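Local atomic coordinates of chintase (Rhizomucor miehei, PDB entry 5YUQ), a protein that probably hydrolyses the beta-1,4 linkages of chitin as a family 18 glycoside hydrolase with a tunnel-shaped active site. Residues Lys142-Phe154 with Trp169-Tyr181. Sequence-based numbering, arbitrary orientation.
Sequences KTILTTAVPTAPF and WASTVDAFYIMAY
F154 meets W169 over one face of the indole. F154 CE2 lies 3.6 Å from W169 CH2, near the rim, and the two ring planes are turned 42° apart. W218 packs edge-to-face with F154. The Y177 ring carries T146 on one face: T146 CB stands 4.2 Å from the centroid of the Y177 ring, a CH-pi contact. T146 OG1 is hydrogen-bonded to N103 ND2. The F176 ring has V173 CG1 over one face and V149 CG1 and W169 O at its edge. T147 CG2 approaches that ring obliquely, 3.5 Å from F176 CD2. T147 chi1 is 174°, which sets OG1 opposite the backbone N, where it hydrogen-bonds with L104 O and the hydroxyl of Y128; CG2 is the branch that meets F176.

Strands 144-149 and 175-178 run parallel, T146 beside A175 and V149 beside I178. T147 N donates to A175 O, Y177 N to T147 O, V149 N to Y177 O and M179 N to V149 O. The Y177 N to T147 O bond is 2.7 Å and nearly straight, at 171°. At the start of the pairing, D174 OD2 takes L145 N at 2.8 Å through its anti lone pair, while D174 N donates to L145 O. A175 N, 3.6 Å from L145 O, is buried and has no hydrogen-bond partner.

These are neighbouring strands of the family 18 TIM barrel. T146, A148 and Y177 point to one sheet face, T147, V149, F176 and I178 to the other. R136 also forms a salt bridge with D174 OD2, which probably stabilises the ionised carboxylate. D174 thus ties L145, near the start of strand 144-149, and the entry to strand 175-178 to R136 of helix 124-139.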
loop_
_atom_site.group_PDB
_atom_site.type_symbol
_atom_site.label_atom_id
_atom_site.label_comp_id
_atom_site.label_asym_id
_atom_site.label_seq_id
_atom_site.Cartn_x
_atom_site.Cartn_y
_atom_site.Cartn_z
ATOM N N LYS A 142 -16.861 17.246 -5.188
ATOM C CA LYS A 142 -17.383 16.363 -4.136
ATOM C C LYS A 142 -16.712 14.940 -4.155
ATOM O O LYS A 142 -16.377 14.366 -3.115
ATOM C CB LYS A 142 -18.929 16.409 -4.251
ATOM C CG LYS A 142 -19.682 15.309 -4.969
ATOM C CD LYS A 142 -20.060 15.576 -6.400
ATOM C CE LYS A 142 -21.558 15.486 -6.635
ATOM N NZ LYS A 142 -22.006 15.097 -7.993
ATOM N N THR A 143 -16.441 14.484 -5.336
ATOM C CA THR A 143 -15.832 13.158 -5.447
ATOM C C THR A 143 -14.454 13.154 -4.807
ATOM O O THR A 143 -13.671 14.096 -4.995
ATOM C CB THR A 143 -15.725 12.724 -6.918
ATOM O OG1 THR A 143 -17.011 12.841 -7.541
ATOM C CG2 THR A 143 -15.263 11.289 -7.022
ATOM N N ILE A 144 -14.135 12.103 -4.072
ATOM C CA ILE A 144 -12.864 11.998 -3.435
ATOM C C ILE A 144 -11.854 11.360 -4.397
ATOM O O ILE A 144 -11.970 10.218 -4.779
ATOM C CB ILE A 144 -12.933 11.047 -2.207
ATOM C CG1 ILE A 144 -13.934 11.576 -1.179
ATOM C CG2 ILE A 144 -11.560 10.887 -1.574
ATOM C CD1 ILE A 144 -14.504 10.461 -0.363
ATOM N N LEU A 145 -10.884 12.182 -4.815
ATOM C CA LEU A 145 -9.852 11.701 -5.725
ATOM C C LEU A 145 -8.572 11.529 -4.939
ATOM O O LEU A 145 -8.031 12.479 -4.378
ATOM C CB LEU A 145 -9.640 12.664 -6.891
ATOM C CG LEU A 145 -10.834 12.859 -7.825
ATOM C CD1 LEU A 145 -10.532 13.909 -8.888
ATOM C CD2 LEU A 145 -11.222 11.544 -8.473
ATOM N N THR A 146 -8.108 10.294 -4.863
ATOM C CA THR A 146 -6.886 10.012 -4.136
ATOM C C THR A 146 -5.985 9.143 -4.981
ATOM O O THR A 146 -6.395 8.604 -6.016
ATOM C CB THR A 146 -7.139 9.301 -2.786
ATOM O OG1 THR A 146 -7.791 8.042 -3.014
ATOM C CG2 THR A 146 -8.003 10.165 -1.882
ATOM N N THR A 147 -4.745 9.024 -4.540
ATOM C CA THR A 147 -3.787 8.172 -5.225
ATOM C C THR A 147 -2.960 7.445 -4.182
ATOM O O THR A 147 -2.614 8.022 -3.151
ATOM C CB THR A 147 -2.893 8.984 -6.205
ATOM O OG1 THR A 147 -1.886 8.131 -6.753
ATOM C CG2 THR A 147 -2.224 10.137 -5.491
ATOM N N ALA A 148 -2.702 6.161 -4.417
ATOM C CA ALA A 148 -1.786 5.406 -3.576
ATOM C C ALA A 148 -0.407 5.547 -4.191
ATOM O O ALA A 148 -0.220 5.282 -5.380
ATOM C CB ALA A 148 -2.193 3.946 -3.510
ATOM N N VAL A 149 0.559 5.964 -3.381
ATOM C CA VAL A 149 1.852 6.404 -3.899
ATOM C C VAL A 149 3.027 5.679 -3.250
ATOM O O VAL A 149 2.919 5.184 -2.128
ATOM C CB VAL A 149 2.013 7.920 -3.688
ATOM C CG1 VAL A 149 0.828 8.673 -4.264
ATOM C CG2 VAL A 149 2.161 8.242 -2.215
ATOM N N PRO A 150 4.167 5.607 -3.959
ATOM C CA PRO A 150 5.375 5.009 -3.387
ATOM C C PRO A 150 6.019 5.918 -2.342
ATOM O O PRO A 150 5.512 7.004 -2.064
ATOM C CB PRO A 150 6.298 4.841 -4.604
ATOM C CG PRO A 150 5.835 5.906 -5.568
ATOM C CD PRO A 150 4.343 5.998 -5.367
ATOM N N THR A 151 7.139 5.476 -1.782
ATOM C CA THR A 151 7.760 6.169 -0.654
ATOM C C THR A 151 8.585 7.396 -1.072
ATOM O O THR A 151 9.174 8.073 -0.230
ATOM C CB THR A 151 8.622 5.200 0.158
ATOM O OG1 THR A 151 9.422 4.427 -0.744
ATOM C CG2 THR A 151 7.732 4.257 0.967
ATOM N N ALA A 152 8.622 7.676 -2.368
ATOM C CA ALA A 152 9.217 8.911 -2.860
ATOM C C ALA A 152 8.321 9.460 -3.952
ATOM O O ALA A 152 7.615 8.698 -4.616
ATOM C CB ALA A 152 10.622 8.648 -3.401
ATOM N N PRO A 153 8.379 10.775 -4.145
ATOM C CA PRO A 153 7.533 11.372 -5.180
ATOM C C PRO A 153 7.617 10.745 -6.563
ATOM O O PRO A 153 8.657 10.266 -6.922
ATOM C CB PRO A 153 7.984 12.854 -5.208
ATOM C CG PRO A 153 8.468 13.117 -3.873
ATOM C CD PRO A 153 9.010 11.768 -3.306
ATOM N N PHE A 154 6.542 10.816 -7.325
ATOM C CA PHE A 154 6.473 10.209 -8.654
ATOM C C PHE A 154 7.680 10.535 -9.523
ATOM O O PHE A 154 8.200 11.658 -9.492
ATOM C CB PHE A 154 5.235 10.708 -9.386
ATOM C CG PHE A 154 3.939 10.331 -8.731
ATOM C CD1 PHE A 154 3.671 9.012 -8.393
ATOM C CD2 PHE A 154 2.979 11.303 -8.474
ATOM C CE1 PHE A 154 2.455 8.675 -7.796
ATOM C CE2 PHE A 154 1.771 10.974 -7.891
ATOM C CZ PHE A 154 1.507 9.662 -7.559
ATOM N N TRP A 169 -0.783 19.245 -8.509
ATOM C CA TRP A 169 -1.006 17.970 -7.832
ATOM C C TRP A 169 -1.805 18.209 -6.561
ATOM O O TRP A 169 -2.871 17.637 -6.370
ATOM C CB TRP A 169 0.321 17.265 -7.525
ATOM C CG TRP A 169 0.793 16.398 -8.649
ATOM C CD1 TRP A 169 1.838 16.636 -9.497
ATOM C CD2 TRP A 169 0.235 15.139 -9.036
ATOM N NE1 TRP A 169 1.957 15.601 -10.400
ATOM C CE2 TRP A 169 0.991 14.666 -10.133
ATOM C CE3 TRP A 169 -0.831 14.368 -8.569
ATOM C CZ2 TRP A 169 0.708 13.456 -10.768
ATOM C CZ3 TRP A 169 -1.106 13.158 -9.189
ATOM C CH2 TRP A 169 -0.344 12.717 -10.285
ATOM N N ALA A 170 -1.291 19.074 -5.697
ATOM C CA ALA A 170 -1.940 19.329 -4.417
ATOM C C ALA A 170 -3.298 20.008 -4.599
ATOM O O ALA A 170 -4.215 19.783 -3.813
ATOM C CB ALA A 170 -1.034 20.168 -3.517
ATOM N N SER A 171 -3.447 20.829 -5.636
ATOM C CA SER A 171 -4.721 21.524 -5.808
ATOM C C SER A 171 -5.812 20.688 -6.478
ATOM O O SER A 171 -6.977 21.083 -6.499
ATOM C CB SER A 171 -4.534 22.851 -6.549
ATOM O OG SER A 171 -4.169 22.632 -7.900
ATOM N N THR A 172 -5.444 19.520 -6.997
ATOM C CA THR A 172 -6.400 18.697 -7.734
ATOM C C THR A 172 -6.753 17.439 -6.971
ATOM O O THR A 172 -7.912 17.036 -6.928
ATOM C CB THR A 172 -5.836 18.280 -9.108
ATOM O OG1 THR A 172 -5.473 19.454 -9.847
ATOM C CG2 THR A 172 -6.872 17.494 -9.905
ATOM N N VAL A 173 -5.742 16.825 -6.369
ATOM C CA VAL A 173 -5.905 15.537 -5.706
ATOM C C VAL A 173 -6.163 15.736 -4.221
ATOM O O VAL A 173 -5.464 16.508 -3.560
ATOM C CB VAL A 173 -4.649 14.655 -5.924
ATOM C CG1 VAL A 173 -4.738 13.353 -5.107
ATOM C CG2 VAL A 173 -4.472 14.357 -7.407
ATOM N N ASP A 174 -7.167 15.047 -3.688
ATOM C CA ASP A 174 -7.525 15.249 -2.296
ATOM C C ASP A 174 -6.494 14.692 -1.321
ATOM O O ASP A 174 -6.171 15.336 -0.326
ATOM C CB ASP A 174 -8.907 14.650 -2.008
ATOM C CG ASP A 174 -9.991 15.352 -2.776
ATOM O OD1 ASP A 174 -10.105 16.592 -2.632
ATOM O OD2 ASP A 174 -10.691 14.688 -3.568
ATOM N N ALA A 175 -5.974 13.502 -1.603
ATOM C CA ALA A 175 -5.050 12.868 -0.669
ATOM C C ALA A 175 -4.138 11.892 -1.357
ATOM O O ALA A 175 -4.499 11.296 -2.379
ATOM C CB ALA A 175 -5.811 12.162 0.463
ATOM N N PHE A 176 -2.961 11.725 -0.766
ATOM C CA PHE A 176 -1.918 10.880 -1.312
ATOM C C PHE A 176 -1.631 9.826 -0.259
ATOM O O PHE A 176 -1.147 10.142 0.840
ATOM C CB PHE A 176 -0.663 11.714 -1.580
ATOM C CG PHE A 176 -0.861 12.798 -2.618
ATOM C CD1 PHE A 176 -1.572 13.952 -2.312
ATOM C CD2 PHE A 176 -0.335 12.664 -3.893
ATOM C CE1 PHE A 176 -1.767 14.944 -3.260
ATOM C CE2 PHE A 176 -0.510 13.656 -4.853
ATOM C CZ PHE A 176 -1.230 14.804 -4.540
ATOM N N TYR A 177 -1.954 8.577 -0.572
ATOM C CA TYR A 177 -1.834 7.490 0.396
ATOM C C TYR A 177 -0.468 6.837 0.251
ATOM O O TYR A 177 -0.247 6.085 -0.691
ATOM C CB TYR A 177 -2.910 6.427 0.144
ATOM C CG TYR A 177 -4.354 6.844 0.387
ATOM C CD1 TYR A 177 -4.691 8.144 0.750
ATOM C CD2 TYR A 177 -5.379 5.919 0.251
ATOM C CE1 TYR A 177 -6.017 8.508 0.967
ATOM C CE2 TYR A 177 -6.703 6.271 0.468
ATOM C CZ TYR A 177 -7.012 7.559 0.831
ATOM O OH TYR A 177 -8.326 7.900 1.044
ATOM N N ILE A 178 0.442 7.108 1.185
ATOM C CA ILE A 178 1.809 6.591 1.092
ATOM C C ILE A 178 1.895 5.115 1.463
ATOM O O ILE A 178 1.552 4.716 2.577
ATOM C CB ILE A 178 2.771 7.378 1.993
ATOM C CG1 ILE A 178 2.794 8.851 1.579
ATOM C CG2 ILE A 178 4.174 6.806 1.904
ATOM C CD1 ILE A 178 3.592 9.736 2.525
ATOM N N MET A 179 2.379 4.307 0.526
ATOM C CA MET A 179 2.507 2.878 0.769
ATOM C C MET A 179 3.818 2.583 1.480
ATOM O O MET A 179 4.764 2.056 0.894
ATOM C CB MET A 179 2.374 2.108 -0.543
ATOM C CG MET A 179 0.975 2.243 -1.135
ATOM S SD MET A 179 0.773 1.440 -2.733
ATOM C CE MET A 179 1.768 -0.038 -2.498
ATOM N N ALA A 180 3.868 2.949 2.757
ATOM C CA ALA A 180 5.060 2.745 3.570
ATOM C C ALA A 180 5.108 1.325 4.102
ATOM O O ALA A 180 5.130 1.098 5.305
ATOM C CB ALA A 180 5.073 3.731 4.721
ATOM N N TYR A 181 5.124 0.375 3.181
ATOM C CA TYR A 181 5.228 -1.023 3.523
ATOM C C TYR A 181 5.840 -1.713 2.317
ATOM O O TYR A 181 6.041 -1.073 1.284
ATOM C CB TYR A 181 3.869 -1.610 3.928
ATOM C CG TYR A 181 2.666 -1.169 3.119
ATOM C CD1 TYR A 181 2.477 -1.614 1.823
ATOM C CD2 TYR A 181 1.684 -0.366 3.681
ATOM C CE1 TYR A 181 1.368 -1.235 1.083
ATOM C CE2 TYR A 181 0.556 0.009 2.958
ATOM C CZ TYR A 181 0.404 -0.433 1.661
ATOM O OH TYR A 181 -0.706 -0.078 0.931
#